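Local coordinates for uncharacterized protein (PDB 5HBA) that probably recognises immune complexes or pathogen surfaces through its globular C1q domain, as the A subunit of complement C1q in the innate immune system, at residues Ala5-Arg10 with Val125-Leu130; Pro47-Phe52 with Gly93-Leu98; Ser68-Pro73 with Lys100-Trp105. All blocks are in the same frame, centred on the assembly; numbering follows the deposited sequence.

Interaction 1 of 3, residues Ala5-Arg10 with Val125-Leu130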
loop_
_atom_site.group_PDB
_atom_site.type_symbol
_atom_site.label_atom_id
_atom_site.label_comp_id
_atom_site.label_asym_id
_atom_site.label_seq_id
_atom_site.Cartn_x
_atom_site.Cartn_y
_atom_site.Cartn_z
ATOM N N ALA A 5 -7.423 12.873 -7.339
ATOM C CA ALA A 5 -6.393 12.409 -6.410
ATOM C C ALA A 5 -6.823 12.865 -5.029
ATOM O O ALA A 5 -7.035 14.066 -4.815
ATOM C CB ALA A 5 -5.035 13.024 -6.749
ATOM N N PHE A 6 -6.942 11.927 -4.093
ATOM C CA PHE A 6 -7.348 12.283 -2.739
ATOM C C PHE A 6 -6.580 11.534 -1.657
ATOM O O PHE A 6 -6.048 10.435 -1.879
ATOM C CB PHE A 6 -8.852 12.055 -2.539
ATOM C CG PHE A 6 -9.230 10.605 -2.422
ATOM C CD1 PHE A 6 -9.198 9.960 -1.186
ATOM C CD2 PHE A 6 -9.619 9.887 -3.541
ATOM C CE1 PHE A 6 -9.528 8.613 -1.075
ATOM C CE2 PHE A 6 -9.961 8.536 -3.442
ATOM C CZ PHE A 6 -9.911 7.898 -2.203
ATOM N N SER A 7 -6.560 12.139 -0.476
ATOM C CA SER A 7 -6.006 11.525 0.713
ATOM C C SER A 7 -6.813 12.040 1.896
ATOM O O SER A 7 -6.819 13.255 2.184
ATOM C CB SER A 7 -4.532 11.903 0.866
ATOM O OG SER A 7 -3.977 11.285 2.008
ATOM N N VAL A 8 -7.516 11.131 2.566
ATOM C CA VAL A 8 -8.374 11.506 3.694
ATOM C C VAL A 8 -7.988 10.748 4.960
ATOM O O VAL A 8 -7.590 9.581 4.900
ATOM C CB VAL A 8 -9.879 11.293 3.366
ATOM C CG1 VAL A 8 -10.330 12.299 2.314
ATOM C CG2 VAL A 8 -10.120 9.854 2.869
ATOM N N LEU A 9 -8.097 11.428 6.101
ATOM C CA LEU A 9 -7.643 10.884 7.378
ATOM C C LEU A 9 -8.771 10.792 8.402
ATOM O O LEU A 9 -9.603 11.698 8.524
ATOM C CB LEU A 9 -6.505 11.755 7.931
ATOM C CG LEU A 9 -6.060 11.626 9.394
ATOM C CD1 LEU A 9 -5.389 10.290 9.691
ATOM C CD2 LEU A 9 -5.135 12.779 9.764
ATOM N N ARG A 10 -8.800 9.688 9.136
ATOM C CA ARG A 10 -9.721 9.556 10.254
ATOM C C ARG A 10 -8.892 9.435 11.514
ATOM O O ARG A 10 -8.136 8.472 11.655
ATOM C CB ARG A 10 -10.601 8.308 10.122
ATOM C CG ARG A 10 -11.577 8.164 11.297
ATOM C CD ARG A 10 -12.322 6.833 11.301
ATOM N NE ARG A 10 -13.151 6.737 12.500
ATOM C CZ ARG A 10 -14.437 7.081 12.553
ATOM N NH1 ARG A 10 -15.054 7.524 11.459
ATOM N NH2 ARG A 10 -15.108 6.966 13.696
ATOM N N VAL A 125 -6.140 6.074 7.033
ATOM C CA VAL A 125 -5.749 6.928 5.917
ATOM C C VAL A 125 -6.223 6.235 4.639
ATOM O O VAL A 125 -5.895 5.075 4.403
ATOM C CB VAL A 125 -4.209 7.153 5.876
ATOM C CG1 VAL A 125 -3.824 8.012 4.675
ATOM C CG2 VAL A 125 -3.723 7.836 7.169
ATOM N N PHE A 126 -7.032 6.927 3.843
ATOM C CA PHE A 126 -7.607 6.349 2.631
ATOM C C PHE A 126 -7.134 7.221 1.479
ATOM O O PHE A 126 -7.347 8.443 1.491
ATOM C CB PHE A 126 -9.137 6.383 2.729
ATOM C CG PHE A 126 -9.860 5.626 1.640
ATOM C CD1 PHE A 126 -9.221 4.640 0.888
ATOM C CD2 PHE A 126 -11.200 5.906 1.368
ATOM C CE1 PHE A 126 -9.904 3.943 -0.106
ATOM C CE2 PHE A 126 -11.890 5.206 0.372
ATOM C CZ PHE A 126 -11.236 4.228 -0.369
ATOM N N ASN A 127 -6.481 6.599 0.499
ATOM C CA ASN A 127 -5.883 7.322 -0.624
ATOM C C ASN A 127 -6.357 6.796 -1.973
ATOM O O ASN A 127 -6.683 5.610 -2.114
ATOM C CB ASN A 127 -4.359 7.203 -0.566
ATOM C CG ASN A 127 -3.791 7.691 0.747
ATOM O OD1 ASN A 127 -4.136 8.776 1.221
ATOM N ND2 ASN A 127 -2.913 6.887 1.348
ATOM N N GLY A 128 -6.372 7.669 -2.977
ATOM C CA GLY A 128 -6.781 7.247 -4.308
ATOM C C GLY A 128 -6.468 8.255 -5.396
ATOM O O GLY A 128 -6.366 9.451 -5.130
ATOM N N PHE A 129 -6.324 7.778 -6.629
ATOM C CA PHE A 129 -6.084 8.671 -7.762
ATOM C C PHE A 129 -6.390 8.009 -9.100
ATOM O O PHE A 129 -6.336 6.778 -9.237
ATOM C CB PHE A 129 -4.654 9.247 -7.739
ATOM C CG PHE A 129 -3.580 8.210 -7.596
ATOM C CD1 PHE A 129 -3.083 7.546 -8.713
ATOM C CD2 PHE A 129 -3.061 7.901 -6.347
ATOM C CE1 PHE A 129 -2.090 6.592 -8.581
ATOM C CE2 PHE A 129 -2.066 6.938 -6.210
ATOM C CZ PHE A 129 -1.580 6.292 -7.326
ATOM N N LEU A 130 -6.734 8.836 -10.082
ATOM C CA LEU A 130 -6.973 8.368 -11.439
ATOM C C LEU A 130 -5.665 7.900 -12.067
ATOM O O LEU A 130 -4.641 8.581 -11.958
ATOM C CB LEU A 130 -7.571 9.499 -12.289
ATOM C CG LEU A 130 -7.774 9.168 -13.776
ATOM C CD1 LEU A 130 -8.927 8.210 -13.925
ATOM C CD2 LEU A 130 -8.006 10.413 -14.616
#
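F6 and G128 form a hydrogen-bonded pair in an antiparallel beta ladder. The ladder joins strand 5-10 to residues 125-130 of strand 120-133, near the two ends of the chain, in one sheet of its jelly-roll beta sandwich. F6 N gives its hydrogen to G128 O at 2.7 Å, and G128 N returns one to F6 O. V8 and F126 repeat the pattern; the V8 N to F126 O bond is nearly straight.

The F6 ring folds back over the partner strand. Its CG lies between the backbone N and the carbonyl carbon (chi1 74°), which lays the ring face on the glycine. G128 CA makes a CH-pi contact there, with CE2 of F6 3.5 Å from G128 CA. A side chain at G128 would run into this ring. The far edge of F6 points at the face of F126 in a T-shaped pair, planes at 78°. F126 keeps beside V8, whose CG2 is 3.6 Å from F126 CB. F35, F42 and F52 extend this apolar cluster into the sandwich core.

The opposite face carries A5, S7, L9, V125, N127 and F129. It turns toward a second subunit of the trimer. The F129 ring meets Y51 of that subunit, and N127 ND2 donates to its G93 O. This bond leaves the amide oxygen facing its own chain. S7 OG, anti to the backbone N, donates to N127 OD1 at 2.6 Å, tilted 19° from the plane of the amide carbonyl.

Interaction 2 of 3, residues Pro47-Phe52 with Gly93-Leu98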
loop_
_atom_site.group_PDB
_atom_site.type_symbol
_atom_site.label_atom_id
_atom_site.label_comp_id
_atom_site.label_asym_id
_atom_site.label_seq_id
_atom_site.Cartn_x
_atom_site.Cartn_y
_atom_site.Cartn_z
ATOM N N PRO A 47 -14.836 9.078 -15.487
ATOM C CA PRO A 47 -14.795 7.638 -15.769
ATOM C C PRO A 47 -13.385 7.186 -16.125
ATOM O O PRO A 47 -12.695 7.879 -16.876
ATOM C CB PRO A 47 -15.709 7.493 -16.996
ATOM C CG PRO A 47 -16.558 8.741 -16.993
ATOM C CD PRO A 47 -15.671 9.810 -16.453
ATOM N N GLY A 48 -12.953 6.044 -15.597
ATOM C CA GLY A 48 -11.610 5.574 -15.876
ATOM C C GLY A 48 -11.115 4.502 -14.922
ATOM O O GLY A 48 -11.899 3.880 -14.194
ATOM N N VAL A 49 -9.806 4.289 -14.940
ATOM C CA VAL A 49 -9.175 3.274 -14.115
ATOM C C VAL A 49 -8.465 3.978 -12.955
ATOM O O VAL A 49 -7.723 4.944 -13.165
ATOM C CB VAL A 49 -8.201 2.430 -14.949
ATOM C CG1 VAL A 49 -7.445 1.455 -14.069
ATOM C CG2 VAL A 49 -8.974 1.675 -16.030
ATOM N N TYR A 50 -8.714 3.508 -11.734
ATOM C CA TYR A 50 -8.248 4.205 -10.539
ATOM C C TYR A 50 -7.400 3.305 -9.657
ATOM O O TYR A 50 -7.560 2.087 -9.685
ATOM C CB TYR A 50 -9.453 4.658 -9.714
ATOM C CG TYR A 50 -10.165 5.876 -10.250
ATOM C CD1 TYR A 50 -11.068 5.772 -11.301
ATOM C CD2 TYR A 50 -9.946 7.128 -9.686
ATOM C CE1 TYR A 50 -11.728 6.893 -11.785
ATOM C CE2 TYR A 50 -10.597 8.250 -10.157
ATOM C CZ TYR A 50 -11.485 8.127 -11.210
ATOM O OH TYR A 50 -12.127 9.254 -11.667
ATOM N N TYR A 51 -6.527 3.906 -8.850
ATOM C CA TYR A 51 -5.888 3.166 -7.769
ATOM C C TYR A 51 -6.428 3.632 -6.416
ATOM O O TYR A 51 -6.538 4.837 -6.159
ATOM C CB TYR A 51 -4.358 3.314 -7.814
ATOM C CG TYR A 51 -3.658 2.588 -6.687
ATOM C CD1 TYR A 51 -3.691 1.203 -6.609
ATOM C CD2 TYR A 51 -2.985 3.289 -5.692
ATOM C CE1 TYR A 51 -3.066 0.534 -5.582
ATOM C CE2 TYR A 51 -2.350 2.627 -4.659
ATOM C CZ TYR A 51 -2.392 1.251 -4.616
ATOM O OH TYR A 51 -1.774 0.589 -3.592
ATOM N N PHE A 52 -6.765 2.674 -5.557
ATOM C CA PHE A 52 -7.217 2.973 -4.196
ATOM C C PHE A 52 -6.366 2.186 -3.197
ATOM O O PHE A 52 -5.993 1.041 -3.460
ATOM C CB PHE A 52 -8.684 2.567 -4.013
ATOM C CG PHE A 52 -9.652 3.387 -4.816
ATOM C CD1 PHE A 52 -10.188 4.562 -4.295
ATOM C CD2 PHE A 52 -10.051 2.973 -6.081
ATOM C CE1 PHE A 52 -11.100 5.319 -5.038
ATOM C CE2 PHE A 52 -10.955 3.723 -6.823
ATOM C CZ PHE A 52 -11.472 4.901 -6.303
ATOM N N GLY A 93 -6.018 -2.524 -0.912
ATOM C CA GLY A 93 -6.328 -1.638 -2.013
ATOM C C GLY A 93 -6.356 -2.378 -3.322
ATOM O O GLY A 93 -6.060 -3.585 -3.376
ATOM N N ALA A 94 -6.722 -1.668 -4.388
ATOM C CA ALA A 94 -6.912 -2.308 -5.684
ATOM C C ALA A 94 -6.885 -1.303 -6.820
ATOM O O ALA A 94 -7.082 -0.107 -6.604
ATOM C CB ALA A 94 -8.226 -3.091 -5.705
ATOM N N VAL A 95 -6.632 -1.799 -8.029
ATOM C CA VAL A 95 -6.854 -1.015 -9.241
ATOM C C VAL A 95 -8.249 -1.336 -9.783
ATOM O O VAL A 95 -8.554 -2.490 -10.112
ATOM C CB VAL A 95 -5.786 -1.291 -10.316
ATOM C CG1 VAL A 95 -6.238 -0.754 -11.664
ATOM C CG2 VAL A 95 -4.471 -0.645 -9.921
ATOM N N LEU A 96 -9.104 -0.318 -9.849
ATOM C CA LEU A 96 -10.501 -0.518 -10.225
ATOM C C LEU A 96 -10.908 0.326 -11.433
ATOM O O LEU A 96 -10.464 1.466 -11.583
ATOM C CB LEU A 96 -11.412 -0.151 -9.046
ATOM C CG LEU A 96 -11.185 -0.868 -7.713
ATOM C CD1 LEU A 96 -12.144 -0.322 -6.648
ATOM C CD2 LEU A 96 -11.365 -2.360 -7.879
ATOM N N THR A 97 -11.779 -0.231 -12.271
ATOM C CA THR A 97 -12.384 0.501 -13.378
ATOM C C THR A 97 -13.725 1.038 -12.909
ATOM O O THR A 97 -14.575 0.262 -12.460
ATOM C CB THR A 97 -12.645 -0.434 -14.584
ATOM O OG1 THR A 97 -11.441 -1.130 -14.915
ATOM C CG2 THR A 97 -13.111 0.363 -15.788
ATOM N N LEU A 98 -13.924 2.350 -13.016
ATOM C CA LEU A 98 -15.142 2.962 -12.508
ATOM C C LEU A 98 -15.922 3.717 -13.588
ATOM O O LEU A 98 -15.333 4.324 -14.487
ATOM C CB LEU A 98 -14.822 3.910 -11.351
ATOM C CG LEU A 98 -14.060 3.369 -10.137
ATOM C CD1 LEU A 98 -13.762 4.514 -9.173
ATOM C CD2 LEU A 98 -14.860 2.283 -9.433
#
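An antiparallel beta ladder in the sheet at the trimer interface joins residues 48-52 of strand 48-59 to residues 93-98 of strand 87-98. G48 pairs with L98, Y50 with L96 and F52 with A94, each pair through two backbone hydrogen bonds. The L98 N to G48 O bond is almost linear at 176°. The A94 N to F52 O bond is more bent, at 141°. Both G48 and G93 have backbone angles that call for glycine. A side chain at G93 would also strike F52 O.

One face carries Y50, F52, L96 and L98. L98 CD1 touches two rings. It lies 3.7 Å from Y50 CD1, and it meets the edge of F52 at CZ, also 3.7 Å away. L96 CD1 touches F52 CD2 at 3.9 Å. In this C1q jelly-roll these side chains point into the sandwich, where F42 makes edge-to-face contacts with both Y50 and F52. Y50 OH is hydrogen-bonded to V46 O.

The other face, with V49, Y51, V95 and T97, turns to the neighbouring subunits. V49 and V95 meet through their CG1 methyls, each anti to its own backbone N, in a tight contact of 3.5 Å. V95 CG2 comes to the edge of the Y51 ring, 3.9 Å from CD1. Y51 also packs on Y51 of a second subunit. V95 O accepts a hydrogen bond from S29 OG of a third subunit, and V95 packs on F6 of that same subunit.

Interaction 3 of 3, residues Ser68-Pro73 with Lys100-Trp105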
loop_
_atom_site.group_PDB
_atom_site.type_symbol
_atom_site.label_atom_id
_atom_site.label_comp_id
_atom_site.label_asym_id
_atom_site.label_seq_id
_atom_site.Cartn_x
_atom_site.Cartn_y
_atom_site.Cartn_z
ATOM N N SER A 68 -17.304 -1.208 -3.715
ATOM C CA SER A 68 -17.755 -0.263 -4.748
ATOM C C SER A 68 -19.198 -0.545 -5.178
ATOM O O SER A 68 -19.695 -1.663 -5.009
ATOM C CB SER A 68 -16.878 -0.359 -5.998
ATOM O OG SER A 68 -17.173 -1.548 -6.721
ATOM N N THR A 69 -19.863 0.459 -5.754
ATOM C CA THR A 69 -21.166 0.230 -6.379
ATOM C C THR A 69 -21.027 0.066 -7.885
ATOM O O THR A 69 -22.012 0.173 -8.612
ATOM C CB THR A 69 -22.164 1.376 -6.123
ATOM O OG1 THR A 69 -21.573 2.626 -6.501
ATOM C CG2 THR A 69 -22.572 1.423 -4.657
ATOM N N SER A 70 -19.806 -0.171 -8.359
ATOM C CA SER A 70 -19.606 -0.414 -9.784
ATOM C C SER A 70 -20.187 -1.780 -10.154
ATOM O O SER A 70 -20.554 -2.556 -9.266
ATOM C CB SER A 70 -18.127 -0.290 -10.161
ATOM O OG SER A 70 -17.296 -1.115 -9.350
ATOM N N ALA A 71 -20.328 -2.059 -11.448
ATOM C CA ALA A 71 -20.807 -3.378 -11.877
ATOM C C ALA A 71 -19.783 -4.057 -12.784
ATOM O O ALA A 71 -19.335 -3.468 -13.772
ATOM C CB ALA A 71 -22.159 -3.278 -12.562
ATOM N N PRO A 72 -19.378 -5.290 -12.436
ATOM C CA PRO A 72 -19.780 -6.039 -11.235
ATOM C C PRO A 72 -19.160 -5.422 -9.983
ATOM O O PRO A 72 -18.127 -4.747 -10.091
ATOM C CB PRO A 72 -19.219 -7.440 -11.489
ATOM C CG PRO A 72 -18.077 -7.229 -12.432
ATOM C CD PRO A 72 -18.441 -6.048 -13.283
ATOM N N PRO A 73 -19.789 -5.625 -8.814
ATOM C CA PRO A 73 -19.333 -4.854 -7.657
ATOM C C PRO A 73 -18.047 -5.430 -7.080
ATOM O O PRO A 73 -17.733 -6.601 -7.310
ATOM C CB PRO A 73 -20.498 -4.989 -6.659
ATOM C CG PRO A 73 -21.456 -6.046 -7.261
ATOM C CD PRO A 73 -20.748 -6.671 -8.427
ATOM N N LYS A 100 -19.076 6.722 -14.309
ATOM C CA LYS A 100 -19.522 7.958 -13.669
ATOM C C LYS A 100 -20.618 7.627 -12.668
ATOM O O LYS A 100 -21.537 6.873 -12.982
ATOM C CB LYS A 100 -20.033 8.955 -14.710
ATOM C CG LYS A 100 -20.162 10.405 -14.194
ATOM C CD LYS A 100 -20.525 11.349 -15.342
ATOM C CE LYS A 100 -20.127 12.789 -15.047
ATOM N NZ LYS A 100 -20.964 13.394 -13.979
ATOM N N GLY A 101 -20.502 8.162 -11.456
ATOM C CA GLY A 101 -21.462 7.870 -10.406
ATOM C C GLY A 101 -21.119 6.696 -9.491
ATOM O O GLY A 101 -21.685 6.595 -8.398
ATOM N N ASP A 102 -20.225 5.804 -9.920
ATOM C CA ASP A 102 -19.814 4.688 -9.059
ATOM C C ASP A 102 -19.201 5.212 -7.761
ATOM O O ASP A 102 -18.495 6.225 -7.759
ATOM C CB ASP A 102 -18.795 3.773 -9.755
ATOM C CG ASP A 102 -19.395 2.978 -10.890
ATOM O OD1 ASP A 102 -20.643 2.924 -10.992
ATOM O OD2 ASP A 102 -18.610 2.396 -11.679
ATOM N N LYS A 103 -19.473 4.524 -6.656
ATOM C CA LYS A 103 -18.938 4.943 -5.364
ATOM C C LYS A 103 -17.918 3.924 -4.864
ATOM O O LYS A 103 -18.038 2.736 -5.168
ATOM C CB LYS A 103 -20.072 5.118 -4.351
ATOM C CG LYS A 103 -21.021 6.264 -4.712
ATOM C CD LYS A 103 -22.160 6.415 -3.713
ATOM C CE LYS A 103 -23.089 7.558 -4.117
ATOM N NZ LYS A 103 -22.453 8.918 -3.988
ATOM N N VAL A 104 -16.904 4.391 -4.134
ATOM C CA VAL A 104 -15.902 3.493 -3.545
ATOM C C VAL A 104 -15.678 3.898 -2.096
ATOM O O VAL A 104 -15.639 5.097 -1.771
ATOM C CB VAL A 104 -14.568 3.512 -4.325
ATOM C CG1 VAL A 104 -13.558 2.540 -3.702
ATOM C CG2 VAL A 104 -14.800 3.143 -5.793
ATOM N N TRP A 105 -15.558 2.909 -1.215
ATOM C CA TRP A 105 -15.375 3.220 0.194
ATOM C C TRP A 105 -14.724 2.063 0.934
ATOM O O TRP A 105 -14.519 0.983 0.366
ATOM C CB TRP A 105 -16.717 3.603 0.835
ATOM C CG TRP A 105 -17.716 2.462 1.013
ATOM C CD1 TRP A 105 -17.955 1.774 2.168
ATOM C CD2 TRP A 105 -18.628 1.924 0.033
ATOM N NE1 TRP A 105 -18.941 0.832 1.968
ATOM C CE2 TRP A 105 -19.375 0.904 0.661
ATOM C CE3 TRP A 105 -18.886 2.197 -1.318
ATOM C CZ2 TRP A 105 -20.353 0.157 0.004
ATOM C CZ3 TRP A 105 -19.858 1.450 -1.981
ATOM C CH2 TRP A 105 -20.583 0.447 -1.316
HETATM O O HOH W 1 -23.203 4.561 -7.277
HETATM O O HOH W 2 -20.014 0.406 -12.991
#
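T69 meets the start of strand 103-109 with both branches of its side chain. Its CB is 4.2 Å from K103 N. OG1 sits between the backbone N and the carbonyl carbon (chi1 53°), which brings it within 2.8 Å of K103 N. It accepts that hydrogen at 159°. In the other direction, T69 N donates to K103 O at 3.0 Å. OG1 also binds a water that donates to G101 O, so a second link runs to the turn before the strand. The other branch, CG2, comes to the edge of the W105 indole, 3.8 Å from CZ3.

D102 lies against S70. Its OD2 is 3.1 Å from S70 CB, a close polar-to-carbon contact. OD2 also accepts a hydrogen from a water that takes one from A71 N, and it is hydrogen-bonded to L99 N. With an alanine here the carboxylate is gone, and L99 N and the water held by A71 N would probably be left without this acceptor, with the tie between the two loops weakened. S70 OG and S68 OG share a hydrogen bond of 2.7 Å, which ties the start of the loop to the end of strand 62-68.

The loop leads on to strand 75-80. S68 and V104 are a non-hydrogen-bonded antiparallel pair, where strand 62-68 runs out beside strand 103-109. On the other flank of 103-109, V104 bonds through its backbone to F42 of strand 41-43.

In the fold
Interactions 1 and 2 are buried ladders of one sheet, in which strands 120-133 and 48-59 are neighbours. F129 O and Y51 N probably share a hydrogen bond there. Both ladders put aromatic and aliphatic side chains into the sandwich and the other face against neighbouring subunits. Interaction 3 belongs to the second sheet and touches no other chain. It has a single beta pair, two direct hydrogen bonds and water bridges, with T69 exposed at the surface. The sheets meet across the core: V104 CG2 packs on L98 and F52 of interaction 2, and W105 CA lies near the F126 ring of interaction 1.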